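Local coordinates for protein transcriptional regulator (Bacillus subtilis, PDB 1VI0) that represses genes of fatty acid transport and beta-oxidation as a DNA-binding homodimer whose DNA binding is inhibited by long-chain acyl-CoA, at residues A[55-60]-A[118-123]. Numbering follows the deposited sequence.
Sequences ILISLF and RQKINE. With DCC (dodecyl-coa), chain C.
L56 meets I121 through methyl ends, with L56 CD2 4.4 Å from I121 CD1. The next residue, I57, lies beside both K120 and I121. Its CD1 rests on the aliphatic part of the lysine, 3.9 Å from K120 CD. The K120 chain runs extended beyond CG and carries its ammonium group off to salt bridges with E116 and E53. L117 and I124 also touch I57, so this isoleucine packs along about two turns of helix 115-141.

F60 points its CB toward the other helix. Its CG stands anti to the backbone N (chi1 -171°), which brings the ring's edge to the backbone of that helix. The ring edge meets the main chain there, with F60 CE2 3.4 Å from I121 O, near the ring plane. I121 CG2 packs by the same CD2-CE2 edge, raised from the ring plane, 3.5 Å from F60 CD2. The far end of the ring touches the acyl chain of dodecyl-CoA, F60 CZ lying 3.5 Å from CA4.

R118 and N122, on the same helix as I121, face the ligand. R118 NE donates to N122 OD1 (3.0 Å), and the acceptor lies in the guanidinium plane. This bond ties the two side chains together. R118 NH1 and N122 ND2 then both donate to OP1 of dodecyl-CoA, at 3.0 and 2.7 Å, and N122 ND2 also reaches OP2. M171 of the second subunit packs on both residues.

The two helices run nearly parallel, 14° apart. Helix 52-75 leads from the helix-turn-helix domain of this TetR-family repressor into its ligand-binding domain, and this contact lies where it meets the acyl-CoA pocket.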
# COMPACT_ATOMS: atom_id res chain seq x y z
N ILE A 55 -8.45 20.34 -2.32
CA ILE A 55 -7.99 20.08 -3.68
C ILE A 55 -7.49 18.62 -3.79
O ILE A 55 -7.98 17.93 -4.70
CB ILE A 55 -6.90 21.02 -4.14
CG1 ILE A 55 -7.41 22.49 -4.17
CG2 ILE A 55 -6.39 20.66 -5.53
CD1 ILE A 55 -6.23 23.47 -4.31
N LEU A 56 -6.73 18.15 -2.85
CA LEU A 56 -6.23 16.74 -2.91
C LEU A 56 -7.37 15.75 -2.90
O LEU A 56 -7.50 14.78 -3.67
CB LEU A 56 -5.33 16.47 -1.74
CG LEU A 56 -4.67 15.05 -1.76
CD1 LEU A 56 -3.64 15.00 -2.87
CD2 LEU A 56 -4.00 14.84 -0.40
N ILE A 57 -8.24 15.92 -1.90
CA ILE A 57 -9.42 15.06 -1.77
C ILE A 57 -10.33 15.13 -2.98
O ILE A 57 -10.75 14.08 -3.52
CB ILE A 57 -10.19 15.48 -0.49
CG1 ILE A 57 -9.31 15.18 0.73
CG2 ILE A 57 -11.54 14.79 -0.43
CD1 ILE A 57 -9.75 15.97 1.96
N SER A 58 -10.59 16.31 -3.55
CA SER A 58 -11.45 16.51 -4.70
C SER A 58 -10.82 15.93 -5.99
O SER A 58 -11.51 15.35 -6.80
CB SER A 58 -11.77 17.99 -4.91
OG SER A 58 -12.59 18.47 -3.82
N LEU A 59 -9.51 16.04 -6.06
CA LEU A 59 -8.80 15.47 -7.27
C LEU A 59 -9.01 13.96 -7.23
O LEU A 59 -9.38 13.34 -8.25
CB LEU A 59 -7.39 15.89 -7.15
CG LEU A 59 -6.18 15.26 -7.76
CD1 LEU A 59 -4.95 16.11 -7.40
CD2 LEU A 59 -5.93 13.81 -7.42
N PHE A 60 -8.82 13.34 -6.06
CA PHE A 60 -9.07 11.93 -5.91
C PHE A 60 -10.52 11.58 -6.19
O PHE A 60 -10.83 10.70 -6.98
CB PHE A 60 -8.62 11.38 -4.56
CG PHE A 60 -8.66 9.88 -4.46
CD1 PHE A 60 -8.39 9.06 -5.54
CD2 PHE A 60 -8.90 9.27 -3.23
CE1 PHE A 60 -8.37 7.69 -5.41
CE2 PHE A 60 -8.93 7.91 -3.11
CZ PHE A 60 -8.65 7.09 -4.19
N ARG A 118 -6.53 11.01 5.99
CA ARG A 118 -6.48 9.69 5.34
C ARG A 118 -7.82 8.99 5.29
O ARG A 118 -8.14 8.23 4.34
CB ARG A 118 -5.43 8.84 5.96
CG ARG A 118 -5.21 7.50 5.30
CD ARG A 118 -5.09 7.68 3.75
NE ARG A 118 -4.63 6.35 3.30
CZ ARG A 118 -3.40 5.90 3.48
NH1 ARG A 118 -3.10 4.64 3.14
NH2 ARG A 118 -2.47 6.69 3.95
N GLN A 119 -8.63 9.19 6.33
CA GLN A 119 -9.99 8.61 6.34
C GLN A 119 -10.84 9.20 5.22
O GLN A 119 -11.68 8.53 4.61
CB GLN A 119 -10.70 9.01 7.64
CG GLN A 119 -10.46 8.07 8.80
CD GLN A 119 -11.37 8.49 9.97
OE1 GLN A 119 -11.38 9.68 10.30
NE2 GLN A 119 -12.09 7.52 10.50
N LYS A 120 -10.67 10.51 5.00
CA LYS A 120 -11.43 11.20 3.97
C LYS A 120 -11.08 10.63 2.60
O LYS A 120 -11.96 10.24 1.85
CB LYS A 120 -11.16 12.71 4.01
CG LYS A 120 -11.37 13.26 5.43
CD LYS A 120 -11.16 14.78 5.45
CE LYS A 120 -11.29 15.27 6.90
NZ LYS A 120 -10.74 16.66 7.06
N ILE A 121 -9.77 10.45 2.38
CA ILE A 121 -9.31 9.86 1.11
C ILE A 121 -9.83 8.47 0.95
O ILE A 121 -10.47 8.09 -0.05
CB ILE A 121 -7.74 9.83 1.11
CG1 ILE A 121 -7.20 11.26 1.05
CG2 ILE A 121 -7.27 9.00 -0.09
CD1 ILE A 121 -5.82 11.43 1.70
N ASN A 122 -9.71 7.65 2.03
CA ASN A 122 -10.10 6.27 1.96
C ASN A 122 -11.57 6.02 1.72
O ASN A 122 -11.95 5.01 1.14
CB ASN A 122 -9.56 5.46 3.12
CG ASN A 122 -8.06 5.27 2.96
OD1 ASN A 122 -7.37 5.95 2.17
ND2 ASN A 122 -7.52 4.36 3.72
N GLU A 123 -12.44 6.95 2.14
CA GLU A 123 -13.87 6.84 1.88
C GLU A 123 -14.15 6.88 0.38
O GLU A 123 -15.02 6.17 -0.11
CB GLU A 123 -14.60 7.93 2.66
CG GLU A 123 -16.05 8.08 2.56
CD GLU A 123 -16.91 6.94 3.03
OE1 GLU A 123 -17.87 6.56 2.30
OE2 GLU A 123 -16.64 6.39 4.12
C2 DCC C . -12.47 -9.04 9.31
C4 DCC C . -12.70 -6.93 8.58
C5 DCC C . -11.86 -7.12 7.51
C6 DCC C . -11.28 -8.41 7.43
C8 DCC C . -12.54 -5.12 7.37
C10 DCC C . -7.99 5.35 -9.22
C11 DCC C . -7.64 6.52 -10.15
C12 DCC C . -7.98 7.89 -9.56
N9 DCC C . -13.12 -5.64 8.51
N7 DCC C . -11.74 -5.97 6.76
N3 DCC C . -13.06 -7.85 9.50
N1 DCC C . -11.63 -9.38 8.31
N6 DCC C . -10.41 -8.71 6.46
C1' DCC C . -14.17 -5.02 9.40
C2' DCC C . -13.89 -3.54 9.76
O2' DCC C . -13.25 -3.56 11.06
C3' DCC C . -15.35 -3.00 9.96
O3' DCC C . -15.88 -3.60 11.20
C4' DCC C . -16.06 -3.74 8.75
O4' DCC C . -15.33 -4.95 8.56
C5' DCC C . -16.12 -2.84 7.54
O5' DCC C . -14.84 -2.26 7.18
P1 DCC C . -14.27 -2.25 5.69
O11 DCC C . -13.00 -1.56 5.69
O12 DCC C . -14.34 -3.71 5.14
O6 DCC C . -15.35 -1.52 4.86
P2 DCC C . -15.45 -0.02 5.10
O21 DCC C . -16.27 0.51 3.95
O22 DCC C . -15.86 0.23 6.48
O7 DCC C . -13.99 0.67 4.91
CPA DCC C . -13.56 1.00 3.51
CPB DCC C . -12.13 1.63 3.54
CP8 DCC C . -11.23 0.81 4.48
CP7 DCC C . -12.29 3.03 4.12
CP9 DCC C . -11.56 1.83 2.19
OP3 DCC C . -11.26 -0.55 4.19
CP6 DCC C . -9.79 1.30 4.50
OP2 DCC C . -9.54 2.42 4.93
NP2 DCC C . -8.93 0.43 4.07
CP5 DCC C . -7.45 0.78 3.98
CP4 DCC C . -7.23 1.17 2.47
CP3 DCC C . -5.83 1.77 2.28
OP1 DCC C . -5.50 2.78 2.90
NP1 DCC C . -5.05 1.12 1.48
CP2 DCC C . -3.65 1.48 1.15
CP1 DCC C . -3.71 1.84 -0.30
S DCC C . -5.02 2.98 -0.83
P3 DCC C . -16.76 -2.89 12.34
O31 DCC C . -16.25 -1.54 12.54
O32 DCC C . -18.17 -2.87 11.92
O33 DCC C . -16.54 -3.81 13.51
CA1 DCC C . -4.24 4.57 -0.47
CA2 DCC C . -4.90 5.75 -1.26
OA1 DCC C . -3.27 4.68 0.24
CA3 DCC C . -4.40 5.84 -2.71
CA4 DCC C . -5.39 5.76 -3.82
CA5 DCC C . -5.42 4.44 -4.55
CA6 DCC C . -5.68 4.56 -6.05
CA7 DCC C . -7.03 4.08 -6.52
CA8 DCC C . -7.13 3.42 -7.85
CA9 DCC C . -6.87 4.31 -9.07